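SH2 domain-containing protein 3C (Homo sapiens, PDB 3T6G) acts as a signalling adapter in cell adhesion and migration, its closed Cdc25-homology domain binding BCAR1 rather than working as a canonical exchange factor. Local coordinates at residues A135-L138 against R139-G143; L99-R102 against F103-S107; V70-E73 against M74-L77. The protein carries 2 engineered substitutions. All coordinates share one frame; numbering follows the deposited sequence. Where two conformers were deposited one is given.

Contact 1 (A135-L138 against R139-G143)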
# COMPACT_ATOMS: atom_id res chain seq x y z
N ALA A 135 6.38 16.12 4.92
CA ALA A 135 5.07 15.49 4.73
C ALA A 135 4.11 16.42 4.01
O ALA A 135 3.30 15.97 3.20
CB ALA A 135 4.49 15.01 6.04
N ALA A 136 4.19 17.72 4.29
CA ALA A 136 3.31 18.66 3.60
C ALA A 136 3.69 18.75 2.12
O ALA A 136 2.82 18.88 1.26
CB ALA A 136 3.32 20.06 4.28
N GLU A 137 4.98 18.68 1.83
CA GLU A 137 5.45 18.76 0.45
C GLU A 137 5.07 17.49 -0.35
O GLU A 137 4.51 17.56 -1.44
CB GLU A 137 6.97 18.97 0.41
CG GLU A 137 7.40 20.38 0.75
CD GLU A 137 7.06 21.35 -0.35
OE1 GLU A 137 7.16 20.96 -1.53
OE2 GLU A 137 6.67 22.49 -0.04
N LEU A 138 5.39 16.34 0.22
CA LEU A 138 4.94 15.09 -0.34
C LEU A 138 3.46 15.16 -0.70
O LEU A 138 3.04 14.76 -1.79
CB LEU A 138 5.21 13.97 0.66
CG LEU A 138 6.71 13.71 0.80
CD1 LEU A 138 7.04 12.79 1.97
CD2 LEU A 138 7.26 13.18 -0.53
N ARG A 139 2.66 15.73 0.20
CA ARG A 139 1.23 15.69 -0.01
C ARG A 139 0.76 16.69 -1.04
O ARG A 139 -0.16 16.41 -1.80
CB ARG A 139 0.49 15.93 1.29
CG ARG A 139 -0.66 16.89 1.11
CD ARG A 139 -1.72 16.64 2.14
NE ARG A 139 -3.02 16.80 1.52
CZ ARG A 139 -3.79 17.86 1.70
NH1 ARG A 139 -3.38 18.84 2.49
NH2 ARG A 139 -4.97 17.92 1.09
N GLY A 140 1.40 17.85 -1.06
CA GLY A 140 0.91 18.96 -1.85
C GLY A 140 1.68 19.22 -3.13
O GLY A 140 1.10 19.32 -4.20
N THR A 141 2.99 19.35 -3.01
CA THR A 141 3.81 19.61 -4.18
C THR A 141 3.93 18.34 -5.03
O THR A 141 3.65 18.36 -6.23
CB THR A 141 5.20 20.11 -3.77
OG1 THR A 141 5.07 21.33 -3.03
CG2 THR A 141 6.03 20.39 -4.98
N MET A 142 4.33 17.25 -4.39
CA MET A 142 4.59 15.99 -5.09
C MET A 142 3.36 15.11 -5.37
O MET A 142 3.45 14.20 -6.19
CB MET A 142 5.61 15.16 -4.30
CG MET A 142 6.98 15.80 -4.22
SD MET A 142 7.30 16.82 -5.66
CE MET A 142 7.86 15.55 -6.78
N GLY A 143 2.25 15.35 -4.67
CA GLY A 143 1.09 14.47 -4.75
C GLY A 143 1.48 13.00 -4.63
O GLY A 143 1.06 12.16 -5.42
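The Glu137 carboxylate is met out of its plane by Thr141: OG1 stands 44° above that plane and donates a hydrogen bond of 2.6 Å to Glu137 OE1. The same oxygen forms a salt bridge with Arg51 NE on helix 50-64, while the flat guanidinium of Arg139 leaves the turn altogether for a cation-pi contact with Phe188. Glu137 and Thr141 run side by side, one helical turn apart and pointing the same way. In Glu137, CG lies anti to the carbonyl carbon and the chain bends at chi2 (-71°), which folds the carboxylate over toward the threonine instead of letting it trail away from the turn. Thr141 CB follows its hydroxyl in, 3.1 Å from Glu137 OE1.

Beneath this pair the helix runs out. Arg139 N and Gly140 N still bond to Ala135 O and Ala136 O at 3.1 and 2.9 Å in the ordinary i to i+4 manner. Glu137 O then becomes the common acceptor: Met142 N reaches it at 3.0 Å along an almost straight path (172° at the hydrogen), an i to i+5 bond, whereas Gly140 N and Thr141 N give it only weak, strongly bent bonds. Met142 CB packs 3.6 Å from Leu138 O, and the rest of its bent chain heads for Ala54 and Thr58. Gly143 follows with positive phi, a backbone shape that suits glycine, and turns the chain out of the helix toward helix 145-155.

Chemically, the shift from i+4 to i+5 bonding is consistent with a widened last turn, and a hydroxyl and an arginine share one carboxylate oxygen there; the two donors would probably stabilise the negative charge of Glu137, and the bond to OE1 is likely to restrain the Thr141 hydroxyl.

Contact 2 (L99-R102 against F103-S107)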
# COMPACT_ATOMS: atom_id res chain seq x y z
N LEU A 99 6.45 -2.98 -1.34
CA LEU A 99 5.97 -1.67 -0.96
C LEU A 99 5.70 -1.60 0.54
O LEU A 99 5.78 -0.53 1.11
CB LEU A 99 4.71 -1.27 -1.73
CG LEU A 99 4.85 -0.90 -3.20
CD1 LEU A 99 3.44 -0.64 -3.78
CD2 LEU A 99 5.72 0.33 -3.36
N LEU A 100 5.38 -2.72 1.17
CA LEU A 100 5.13 -2.69 2.61
C LEU A 100 6.45 -2.59 3.39
O LEU A 100 6.54 -1.89 4.40
CB LEU A 100 4.28 -3.88 3.10
CG LEU A 100 2.77 -3.88 2.82
CD1 LEU A 100 2.16 -5.27 3.03
CD2 LEU A 100 2.02 -2.86 3.65
N GLU A 101 7.49 -3.29 2.92
CA GLU A 101 8.80 -3.16 3.54
C GLU A 101 9.27 -1.73 3.39
O GLU A 101 9.80 -1.13 4.33
CB GLU A 101 9.84 -4.09 2.91
CG GLU A 101 11.24 -3.94 3.53
CD GLU A 101 11.39 -4.65 4.87
OE1 GLU A 101 10.78 -5.73 5.03
OE2 GLU A 101 12.11 -4.16 5.77
N ARG A 102 9.04 -1.17 2.21
CA ARG A 102 9.54 0.16 1.92
C ARG A 102 8.92 1.15 2.89
O ARG A 102 9.62 1.89 3.57
CB ARG A 102 9.24 0.59 0.48
CG ARG A 102 10.05 1.83 0.06
CD ARG A 102 9.81 2.27 -1.39
NE ARG A 102 10.19 3.66 -1.60
CZ ARG A 102 11.44 4.13 -1.51
NH1 ARG A 102 12.46 3.31 -1.22
NH2 ARG A 102 11.68 5.41 -1.71
N PHE A 103 7.59 1.14 2.92
CA PHE A 103 6.79 1.98 3.79
C PHE A 103 7.25 1.94 5.26
O PHE A 103 7.72 2.96 5.81
CB PHE A 103 5.33 1.56 3.69
CG PHE A 103 4.36 2.50 4.35
CD1 PHE A 103 3.82 3.57 3.65
CD2 PHE A 103 3.95 2.29 5.65
CE1 PHE A 103 2.91 4.42 4.24
CE2 PHE A 103 3.03 3.14 6.25
CZ PHE A 103 2.51 4.21 5.54
N HIS A 104 7.15 0.79 5.92
CA HIS A 104 7.52 0.80 7.32
C HIS A 104 8.99 1.09 7.56
O HIS A 104 9.35 1.75 8.53
CB HIS A 104 7.08 -0.44 8.10
CG HIS A 104 7.12 -0.23 9.59
ND1 HIS A 104 6.53 0.87 10.20
CD2 HIS A 104 7.72 -0.93 10.58
CE1 HIS A 104 6.75 0.81 11.50
NE2 HIS A 104 7.46 -0.27 11.76
N THR A 105 9.85 0.58 6.69
CA THR A 105 11.28 0.77 6.86
C THR A 105 11.70 2.25 6.71
O THR A 105 12.57 2.74 7.43
CB THR A 105 12.04 -0.15 5.95
OG1 THR A 105 11.92 -1.46 6.49
CG2 THR A 105 13.53 0.22 5.88
N MET A 106 11.05 2.95 5.80
CA MET A 106 11.20 4.39 5.65
C MET A 106 10.83 5.11 6.96
O MET A 106 11.63 5.89 7.48
CB MET A 106 10.30 4.85 4.50
CG MET A 106 10.19 6.35 4.28
SD MET A 106 11.66 7.05 3.52
CE MET A 106 12.18 5.81 2.33
N SER A 107 9.63 4.85 7.49
CA SER A 107 9.17 5.45 8.75
C SER A 107 10.19 5.26 9.87
O SER A 107 10.51 6.20 10.61
CB SER A 107 7.84 4.85 9.18
OG SER A 107 6.83 5.20 8.25
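Arg102 NH1 is gripped by both Phe277 O and Thr279 OG1, while NE makes a salt bridge with Asp61 and Met106 CE rests over one face of the guanidinium. The methionine methyl sits 3.9 Å above the guanidinium plane, displaced toward the rim, and is 4.1 Å from Arg102 NH2. The two side chains travel alongside each other; Arg102 is extended from CG to NE, while Met106 bends at chi2 (75°) and chi3, folding CE back over the charged group.

On another side of the helix Glu101 OE2 lies 2.8 Å from Thr105 OG1, where the two side chains cross at a slant. Their stronger polar partners lie beyond the helix: Glu101 OE1 takes a salt bridge from Arg299 and a hydrogen bond from Gln296, and Thr105 OG1 bonds with Tyr300 OH, whose ring meets His104 edge-to-face. The backbone beneath is regular, Met106 N reaching Arg102 O at 2.9 Å and Thr105 N reaching Glu101 O at the same length. Buried, oppositely charged neighbours in sequence, facing different sides of the helix and each matched by surrounding elements, mark helix 93-115 as a central helix of this all-helical Cdc25-homology fold.

Contact 3 (V70-E73 against M74-L77)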
# COMPACT_ATOMS: atom_id res chain seq x y z
N VAL A 70 9.51 2.03 -16.35
CA VAL A 70 8.92 0.76 -16.80
C VAL A 70 9.13 0.49 -18.29
O VAL A 70 8.52 1.14 -19.13
CB VAL A 70 7.39 0.71 -16.56
CG1 VAL A 70 6.87 -0.63 -16.96
CG2 VAL A 70 7.06 1.00 -15.09
N THR A 71 9.98 -0.48 -18.61
CA THR A 71 10.15 -0.89 -20.01
C THR A 71 8.99 -1.76 -20.54
O THR A 71 8.18 -2.27 -19.77
CB THR A 71 11.43 -1.69 -20.17
OG1 THR A 71 11.33 -2.87 -19.37
CG2 THR A 71 12.65 -0.85 -19.72
N LYS A 72 8.92 -1.95 -21.85
CA LYS A 72 7.91 -2.86 -22.40
C LYS A 72 8.25 -4.29 -22.02
O LYS A 72 7.37 -5.12 -21.83
CB LYS A 72 7.75 -2.72 -23.91
CG LYS A 72 6.95 -1.47 -24.30
CD LYS A 72 7.51 -0.21 -23.60
CE LYS A 72 6.54 0.98 -23.66
NZ LYS A 72 5.42 0.88 -22.67
N GLU A 73 9.54 -4.58 -21.87
CA GLU A 73 9.89 -5.91 -21.44
C GLU A 73 9.46 -6.16 -20.00
O GLU A 73 9.13 -7.29 -19.65
CB GLU A 73 11.36 -6.21 -21.66
CG GLU A 73 11.76 -6.22 -23.13
CD GLU A 73 12.10 -4.83 -23.67
OE1 GLU A 73 12.08 -3.83 -22.92
OE2 GLU A 73 12.39 -4.74 -24.87
N MET A 74 9.45 -5.12 -19.17
CA MET A 74 8.95 -5.24 -17.80
C MET A 74 7.45 -5.52 -17.84
O MET A 74 6.94 -6.38 -17.12
CB MET A 74 9.25 -3.98 -16.98
CG MET A 74 10.74 -3.75 -16.63
SD MET A 74 11.12 -2.09 -16.02
CE MET A 74 10.00 -1.99 -14.60
N GLN A 75 6.75 -4.79 -18.70
CA GLN A 75 5.31 -4.93 -18.87
C GLN A 75 4.88 -6.33 -19.32
O GLN A 75 3.83 -6.86 -18.92
CB GLN A 75 4.82 -3.88 -19.89
CG GLN A 75 4.66 -2.48 -19.27
CD GLN A 75 4.54 -1.38 -20.31
OE1 GLN A 75 4.79 -1.59 -21.49
NE2 GLN A 75 4.15 -0.18 -19.86
N THR A 76 5.68 -6.94 -20.16
CA THR A 76 5.33 -8.23 -20.72
C THR A 76 5.43 -9.25 -19.61
O THR A 76 4.60 -10.15 -19.50
CB THR A 76 6.27 -8.59 -21.90
OG1 THR A 76 5.96 -7.76 -23.02
CG2 THR A 76 6.10 -10.04 -22.30
N LEU A 77 6.46 -9.12 -18.77
CA LEU A 77 6.64 -10.06 -17.68
C LEU A 77 5.54 -9.89 -16.64
O LEU A 77 5.18 -10.85 -15.97
CB LEU A 77 8.01 -9.89 -17.01
CG LEU A 77 9.30 -9.97 -17.84
CD1 LEU A 77 10.49 -9.70 -16.95
CD2 LEU A 77 9.45 -11.30 -18.59
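Thr71 and Met74 make the tight part of this contact, whose geometry fits a capping box at the start of helix 72-78. Thr71 is the N-cap: its OG1, held between the backbone N and the carbonyl carbon (chi1 62°), accepts from Met74 N at 2.9 Å. The reciprocal bond, Thr71 N to Met74 SD, is weak and doubtful, since Met74 has two deposited conformers. Val70 closes the apolar side: its CG1 lies 4.1 Å from Met74 CB and 3.7 Å from Gln75 CG, the Val70 and Gln75 side chains crossing at about a right angle. At the next residue after the cap, Lys72 O is gripped twice by Thr76, one turn further along, by N at 3.0 Å and by OG1 at 3.2 Å, from opposite faces of the carbonyl plane.

The outer side is looser, with Lys72, Glu73 and Leu77 at the exposed surface of the domain. Lys72 doubles back, bent at chi2 and chi4, to run alongside Gln75 and donate from NZ to OE1 at 2.8 Å, coming at the amide oxygen from its flank (C=O...donor 107°). Gln75 NE2 has its own partner, a weak bond to Arg81 O. Replacing Gln75 with an alanine is likely to leave the Lys72 ammonium without its amide partner and to take from Val70 CG1 the methylene it packs on.

The hydroxyl satisfies a first-turn N-H that has no earlier helical carbonyl to bond to, and the neutral amide of Gln75 offers Lys72 a dipole near a helix start, where a positive charge is probably otherwise unfavourable.

Overall arrangement
Along the chain the contacts come in the order 3, 2, 1, all within the Cdc25-homology/Ras-GEF domain that forms the C-terminal part of the protein. Contact 2 lies nearest the middle, about 5 Å from the chain centre, on helix 93-115; contact 1 is at the end of the next helix, 121-140, with centres 18 Å apart. Contact 3, at the start of helix 72-78, is peripheral: its centre is 24 Å from that of contact 2 and 29 Å from that of contact 1. None touches another. Helix 145-155 packs against both contact 1 and contact 2, linking the two within the helical core of the domain, whose closed form BCAR1 binding requires.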